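Local coordinates for filamentation induced by cAMP protein Fic (Desulfovibrio alaskensis, PDB 4RGL), which belongs to the Fic/DOC family, pairing a largely helical Fic region with a C-terminal domain of the helix-turn-helix class, at residues T63-L66 against E67-T70; E84-E87 against V88-F92; E280-S283 against N284-M287. All coordinates share one frame; numbering follows the deposited sequence.

Overall arrangement
Following the chain from the N terminus, contact 1 comes first: the loop after helix 42-59 turns into helix 66-74, whose start is capped by Thr65 and Gln68. Contact 2 runs along most of the next helix, 82-95. The two touch, with centres about 11 Å apart: Leu64 and Val69 pack on Val88, and Thr63 meets Glu84. Contact 3, at 280-283 and 284-287, caps helix 283-290 in the C-terminal domain, with its centre about 42 Å from that of contact 1 and 47 Å from that of contact 2. All three are local and in series; none nests in or crosses another. Contacts 1 and 3 each hold a capping box of their own.

Contact 1: T63-L66 against E67-T70; sequences TLTL and EQVT
Thr65 and Gln68 grip each other at the start of helix 66-74 in a capping box. Thr65 is the N-cap: its OG1 accepts from Gln68 N at 3.2 Å. In return Gln68 OE1 takes the N-H of Thr65 at 2.9 Å, with an N-H...O angle of 162° and the donor tilted 21° from the amide plane. Gln68 reaches back because its chain runs extended beyond CG, with CG beside its own backbone N (chi1 -70°).

Backbone bonds continue the turn, Val69 N to Thr65 O and Thr70 N to Leu66 O. Leu66 O is held twice, since Thr70 OG1 also donates to it at 2.7 Å, from above the carbonyl plane.

In van der Waals packing, the Leu64 CD2 methyl lies against the Gln68 amide, 3.6 Å from Gln68 CD, the two side chains crossing at about a right angle. An apolar contact joins Leu64 CB to Val69 CG2 at 3.9 Å.

Leu64 and Val69 are buried and face helix 82-95, where both touch Val88, while Leu66 and Thr70 lean on Ile50 of helix 42-59. Gln54 of that helix bonds to Leu64 O, and Thr63 OG1 to Glu84, so the capped end sits between the two helices.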
loop_
_atom_site.group_PDB
_atom_site.type_symbol
_atom_site.label_atom_id
_atom_site.label_comp_id
_atom_site.label_asym_id
_atom_site.label_seq_id
_atom_site.Cartn_x
_atom_site.Cartn_y
_atom_site.Cartn_z
ATOM N N THR A 63 0.973 -16.376 -6.919
ATOM C CA THR A 63 -0.301 -17.011 -6.562
ATOM C C THR A 63 -0.682 -16.801 -5.059
ATOM O O THR A 63 -1.757 -17.251 -4.639
ATOM C CB THR A 63 -0.250 -18.507 -6.884
ATOM O OG1 THR A 63 0.725 -19.134 -6.047
ATOM C CG2 THR A 63 0.061 -18.781 -8.360
ATOM N N LEU A 64 0.180 -16.126 -4.268
ATOM C CA LEU A 64 -0.116 -15.899 -2.847
ATOM C C LEU A 64 -1.303 -14.942 -2.674
ATOM O O LEU A 64 -1.440 -13.972 -3.433
ATOM C CB LEU A 64 1.109 -15.354 -2.111
ATOM C CG LEU A 64 2.264 -16.345 -1.929
ATOM C CD1 LEU A 64 3.501 -15.644 -1.459
ATOM C CD2 LEU A 64 1.889 -17.455 -0.969
ATOM N N THR A 65 -2.186 -15.241 -1.697
ATOM C CA THR A 65 -3.366 -14.415 -1.411
ATOM C C THR A 65 -2.984 -13.248 -0.505
ATOM O O THR A 65 -1.881 -13.236 0.049
ATOM C CB THR A 65 -4.481 -15.273 -0.758
ATOM O OG1 THR A 65 -4.079 -15.651 0.564
ATOM C CG2 THR A 65 -4.829 -16.511 -1.583
ATOM N N LEU A 66 -3.912 -12.290 -0.306
ATOM C CA LEU A 66 -3.673 -11.163 0.601
ATOM C C LEU A 66 -3.462 -11.671 2.028
ATOM O O LEU A 66 -2.511 -11.262 2.691
ATOM C CB LEU A 66 -4.850 -10.161 0.551
ATOM C CG LEU A 66 -4.643 -8.844 1.317
ATOM C CD1 LEU A 66 -3.507 -8.036 0.719
ATOM C CD2 LEU A 66 -5.892 -8.025 1.324
ATOM N N GLU A 67 -4.285 -12.654 2.453
ATOM C CA GLU A 67 -4.167 -13.290 3.768
ATOM C C GLU A 67 -2.762 -13.923 3.946
ATOM O O GLU A 67 -2.162 -13.803 5.018
ATOM C CB GLU A 67 -5.271 -14.359 3.942
ATOM C CG GLU A 67 -5.272 -15.041 5.307
ATOM C CD GLU A 67 -6.304 -16.147 5.471
ATOM O OE1 GLU A 67 -7.303 -16.150 4.714
ATOM O OE2 GLU A 67 -6.138 -16.978 6.394
ATOM N N GLN A 68 -2.232 -14.562 2.875
ATOM C CA GLN A 68 -0.905 -15.191 2.911
ATOM C C GLN A 68 0.202 -14.132 2.975
ATOM O O GLN A 68 1.059 -14.196 3.856
ATOM C CB GLN A 68 -0.698 -16.103 1.689
ATOM C CG GLN A 68 -1.544 -17.369 1.722
ATOM C CD GLN A 68 -1.302 -18.235 0.509
ATOM O OE1 GLN A 68 -1.708 -17.907 -0.614
ATOM N NE2 GLN A 68 -0.667 -19.383 0.717
ATOM N N VAL A 69 0.165 -13.135 2.056
ATOM C CA VAL A 69 1.165 -12.059 2.019
ATOM C C VAL A 69 1.204 -11.329 3.388
ATOM O O VAL A 69 2.290 -11.050 3.904
ATOM C CB VAL A 69 0.887 -11.076 0.855
ATOM C CG1 VAL A 69 1.783 -9.841 0.946
ATOM C CG2 VAL A 69 1.057 -11.772 -0.492
ATOM N N THR A 70 0.020 -11.113 4.006
ATOM C CA THR A 70 -0.071 -10.517 5.342
ATOM C C THR A 70 0.696 -11.376 6.352
ATOM O O THR A 70 1.537 -10.857 7.086
ATOM C CB THR A 70 -1.545 -10.360 5.756
ATOM O OG1 THR A 70 -2.221 -9.561 4.789
ATOM C CG2 THR A 70 -1.698 -9.743 7.137
#

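Contact 2: E84-E87 against V88-F92; sequences EIQE and VRNAF
Gln86 and Arg89 are joined by a side-chain hydrogen bond: Arg89 NH1 donates to Gln86 OE1 at 3.2 Å, with an N-H...O angle of 153°. The oxygen lies near the edge of the guanidinium, tilted out of its plane, and the amide and guanidinium planes are 30° apart. A bend in the Gln86 chain at chi2 (-56°) folds the amide forward, toward the next turn, while Arg89 reaches back to meet it; Gln86 OE1 then faces Arg89, and Gln86 NE2 comes to 2.9 Å from Asn90 OD1. The other end of the Asn90 amide, ND2, bonds to Arg118 O.

Backbone bonds run beneath: Arg89 N to Ile85 O, Asn90 N to Gln86 O and Ala91 N to Glu87 O, with a weaker one from Val88 N to Glu84 O at 3.3 Å.

Further out, Ile85 lies alongside Arg89, pointing the same way. Its CG2 covers one guanidinium face, 3.4 Å from Arg89 CZ and offset toward the rim, and so backs the flat group that Gln86 holds at its edge. Val88 CG2 sits 3.4 Å from Glu84 O.

Glu87 OE1 accepts a hydrogen bond from Asn62 ND2. Ile85 and Val88 pack on Val72 of helix 66-74, and Val88 and Ala91 reach Leu57 and Ile53 of helix 42-59, so helix 82-95 packs against both.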
loop_
_atom_site.group_PDB
_atom_site.type_symbol
_atom_site.label_atom_id
_atom_site.label_comp_id
_atom_site.label_asym_id
_atom_site.label_seq_id
_atom_site.Cartn_x
_atom_site.Cartn_y
_atom_site.Cartn_z
ATOM N N GLU A 84 7.955 -17.757 -4.053
ATOM C CA GLU A 84 6.895 -16.751 -3.952
ATOM C C GLU A 84 6.949 -16.033 -2.608
ATOM O O GLU A 84 6.701 -14.830 -2.543
ATOM C CB GLU A 84 5.513 -17.388 -4.151
ATOM C CG GLU A 84 5.199 -17.732 -5.595
ATOM C CD GLU A 84 3.757 -18.139 -5.837
ATOM O OE1 GLU A 84 3.082 -18.554 -4.866
ATOM O OE2 GLU A 84 3.304 -18.052 -7.002
ATOM N N ILE A 85 7.265 -16.772 -1.530
ATOM C CA ILE A 85 7.357 -16.199 -0.187
ATOM C C ILE A 85 8.576 -15.240 -0.106
ATOM O O ILE A 85 8.475 -14.172 0.503
ATOM C CB ILE A 85 7.430 -17.328 0.892
ATOM C CG1 ILE A 85 6.178 -18.254 0.808
ATOM C CG2 ILE A 85 7.575 -16.734 2.293
ATOM C CD1 ILE A 85 6.248 -19.526 1.695
ATOM N N GLN A 86 9.694 -15.589 -0.794
ATOM C CA GLN A 86 10.874 -14.725 -0.816
ATOM C C GLN A 86 10.641 -13.489 -1.664
ATOM O O GLN A 86 11.216 -12.439 -1.375
ATOM C CB GLN A 86 12.102 -15.470 -1.311
ATOM C CG GLN A 86 13.031 -15.898 -0.173
ATOM C CD GLN A 86 13.476 -14.722 0.691
ATOM O OE1 GLN A 86 13.362 -14.748 1.920
ATOM N NE2 GLN A 86 13.966 -13.665 0.063
ATOM N N GLU A 87 9.784 -13.591 -2.703
ATOM C CA GLU A 87 9.405 -12.419 -3.488
ATOM C C GLU A 87 8.736 -11.385 -2.585
ATOM O O GLU A 87 9.067 -10.202 -2.655
ATOM C CB GLU A 87 8.467 -12.804 -4.651
ATOM C CG GLU A 87 9.159 -13.539 -5.788
ATOM C CD GLU A 87 8.309 -13.733 -7.033
ATOM O OE1 GLU A 87 7.203 -13.148 -7.097
ATOM O OE2 GLU A 87 8.783 -14.409 -7.974
ATOM N N VAL A 88 7.857 -11.856 -1.657
ATOM C CA VAL A 88 7.141 -10.993 -0.709
ATOM C C VAL A 88 8.129 -10.355 0.284
ATOM O O VAL A 88 8.079 -9.146 0.506
ATOM C CB VAL A 88 6.027 -11.778 0.040
ATOM C CG1 VAL A 88 5.365 -10.908 1.105
ATOM C CG2 VAL A 88 4.990 -12.322 -0.936
ATOM N N ARG A 89 9.011 -11.171 0.891
ATOM C CA ARG A 89 9.996 -10.671 1.849
ATOM C C ARG A 89 10.870 -9.589 1.205
ATOM O O ARG A 89 11.024 -8.509 1.772
ATOM C CB ARG A 89 10.874 -11.819 2.393
ATOM C CG ARG A 89 10.101 -12.888 3.170
ATOM C CD ARG A 89 11.042 -13.734 4.011
ATOM N NE ARG A 89 10.343 -14.828 4.688
ATOM C CZ ARG A 89 10.324 -16.084 4.244
ATOM N NH1 ARG A 89 10.973 -16.411 3.130
ATOM N NH2 ARG A 89 9.667 -17.022 4.915
ATOM N N ASN A 90 11.394 -9.861 -0.016
ATOM C CA ASN A 90 12.228 -8.898 -0.751
ATOM C C ASN A 90 11.439 -7.631 -1.091
ATOM O O ASN A 90 11.953 -6.521 -0.914
ATOM C CB ASN A 90 12.788 -9.530 -2.038
ATOM C CG ASN A 90 13.897 -10.533 -1.807
ATOM O OD1 ASN A 90 14.225 -10.894 -0.671
ATOM N ND2 ASN A 90 14.526 -10.972 -2.884
ATOM N N ALA A 91 10.181 -7.791 -1.570
ATOM C CA ALA A 91 9.324 -6.650 -1.908
ATOM C C ALA A 91 9.086 -5.761 -0.682
ATOM O O ALA A 91 9.321 -4.549 -0.747
ATOM C CB ALA A 91 8.003 -7.134 -2.469
ATOM N N PHE A 92 8.698 -6.374 0.467
ATOM C CA PHE A 92 8.485 -5.626 1.708
ATOM C C PHE A 92 9.758 -4.883 2.117
ATOM O O PHE A 92 9.693 -3.718 2.501
ATOM C CB PHE A 92 8.019 -6.559 2.845
ATOM C CG PHE A 92 7.942 -5.874 4.192
ATOM C CD1 PHE A 92 6.906 -4.992 4.484
ATOM C CD2 PHE A 92 8.925 -6.084 5.156
ATOM C CE1 PHE A 92 6.859 -4.327 5.711
ATOM C CE2 PHE A 92 8.873 -5.424 6.384
ATOM C CZ PHE A 92 7.836 -4.560 6.660
#

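Contact 3: E280-S283 against N284-M287; sequences ELSS and NDLM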
loop_
_atom_site.group_PDB
_atom_site.type_symbol
_atom_site.label_atom_id
_atom_site.label_comp_id
_atom_site.label_asym_id
_atom_site.label_seq_id
_atom_site.Cartn_x
_atom_site.Cartn_y
_atom_site.Cartn_z
ATOM N N GLU A 280 -18.747 -14.040 33.179
ATOM C CA GLU A 280 -19.441 -12.961 33.888
ATOM C C GLU A 280 -18.732 -12.656 35.213
ATOM O O GLU A 280 -18.727 -13.496 36.116
ATOM C CB GLU A 280 -20.920 -13.336 34.135
ATOM C CG GLU A 280 -21.712 -13.574 32.853
ATOM C CD GLU A 280 -23.124 -14.099 33.055
ATOM O OE1 GLU A 280 -23.479 -14.436 34.210
ATOM O OE2 GLU A 280 -23.855 -14.227 32.049
ATOM N N LEU A 281 -18.086 -11.474 35.310
ATOM C CA LEU A 281 -17.304 -11.102 36.496
ATOM C C LEU A 281 -18.052 -10.119 37.386
ATOM O O LEU A 281 -18.657 -9.169 36.886
ATOM C CB LEU A 281 -15.949 -10.487 36.083
ATOM C CG LEU A 281 -14.833 -11.474 35.723
ATOM C CD1 LEU A 281 -15.108 -12.159 34.389
ATOM C CD2 LEU A 281 -13.502 -10.776 35.671
ATOM N N SER A 282 -17.934 -10.295 38.718
ATOM C CA SER A 282 -18.500 -9.356 39.685
ATOM C C SER A 282 -17.519 -8.192 39.934
ATOM O O SER A 282 -16.424 -8.174 39.352
ATOM C CB SER A 282 -18.837 -10.070 40.996
ATOM O OG SER A 282 -17.674 -10.560 41.643
ATOM N N SER A 283 -17.919 -7.204 40.777
ATOM C CA SER A 283 -17.062 -6.056 41.093
ATOM C C SER A 283 -15.747 -6.516 41.757
ATOM O O SER A 283 -14.676 -6.027 41.397
ATOM C CB SER A 283 -17.795 -5.069 42.000
ATOM O OG SER A 283 -18.158 -5.669 43.232
ATOM N N ASN A 284 -15.832 -7.518 42.674
ATOM C CA ASN A 284 -14.658 -8.061 43.370
ATOM C C ASN A 284 -13.797 -8.932 42.433
ATOM O O ASN A 284 -12.586 -9.051 42.649
ATOM C CB ASN A 284 -15.084 -8.867 44.592
ATOM C CG ASN A 284 -15.669 -8.020 45.698
ATOM O OD1 ASN A 284 -16.807 -8.216 46.125
ATOM N ND2 ASN A 284 -14.907 -7.034 46.163
ATOM N N ASP A 285 -14.423 -9.548 41.399
ATOM C CA ASP A 285 -13.689 -10.347 40.404
ATOM C C ASP A 285 -12.856 -9.440 39.506
ATOM O O ASP A 285 -11.720 -9.781 39.170
ATOM C CB ASP A 285 -14.657 -11.196 39.559
ATOM C CG ASP A 285 -15.354 -12.305 40.333
ATOM O OD1 ASP A 285 -14.757 -12.813 41.315
ATOM O OD2 ASP A 285 -16.434 -12.738 39.895
ATOM N N LEU A 286 -13.410 -8.264 39.141
ATOM C CA LEU A 286 -12.690 -7.265 38.349
ATOM C C LEU A 286 -11.638 -6.560 39.203
ATOM O O LEU A 286 -10.507 -6.360 38.751
ATOM C CB LEU A 286 -13.672 -6.242 37.759
ATOM C CG LEU A 286 -14.512 -6.733 36.590
ATOM C CD1 LEU A 286 -15.650 -5.765 36.294
ATOM C CD2 LEU A 286 -13.650 -6.948 35.348
HETATM N N MSE A 287 -11.997 -6.231 40.466
HETATM C CA MSE A 287 -11.086 -5.597 41.422
HETATM C C MSE A 287 -9.772 -6.419 41.563
HETATM O O MSE A 287 -8.679 -5.854 41.478
HETATM C CB MSE A 287 -11.777 -5.457 42.789
HETATM C CG MSE A 287 -11.206 -4.353 43.647
HETATM SE SE MSE A 287 -12.204 -2.662 43.500
HETATM C CE MSE A 287 -11.061 -1.599 44.550
#
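Asp285 turns back over Ser282 at the start of helix 283-290. Asp285 CB lies 3.8 Å from Leu281 CB, the two side chains crossing at a slant. With CG beside the backbone N (chi1 -68°), the carboxylate is directed toward the residue before the helix, and Asp285 CG comes to 3.2 Å from Ser282 OG. Asp285 OD1 stays 3.7 Å from Ser282 OG. At the tip, Asp285 OD2 accepts the N-H of Ser282 at 3.1 Å. That bond is almost straight, 176° at the hydrogen, and reaches OD2 on its anti side, 29° out of the carboxylate plane. OD2 also forms a salt bridge with Arg326, which bonds to Glu280 O as well, so one guanidinium ties the carboxylate to the preceding chain.

Ser282 answers as N-cap, though loosely: Asp285 N donates weakly to its OG at 3.4 Å. The helix proper begins with Leu286 N to Ser282 O and Met287 N to Ser283 O.

On the inner side, Leu281 CD2 meets Leu286 CD2 at 3.8 Å, the side chains crossing at about a right angle. Both leucines touch Ile276 of helix 267-276, and Leu286 and selenomethionine Met287 reach Phe298 of helix 295-308. The capping box is the N-terminal motif of helix 283-290; helices 267-276, 283-290 and 295-308 with the small antiparallel sheet 281-282, 326-329, 312-314 are consistent with a winged helix-turn-helix domain.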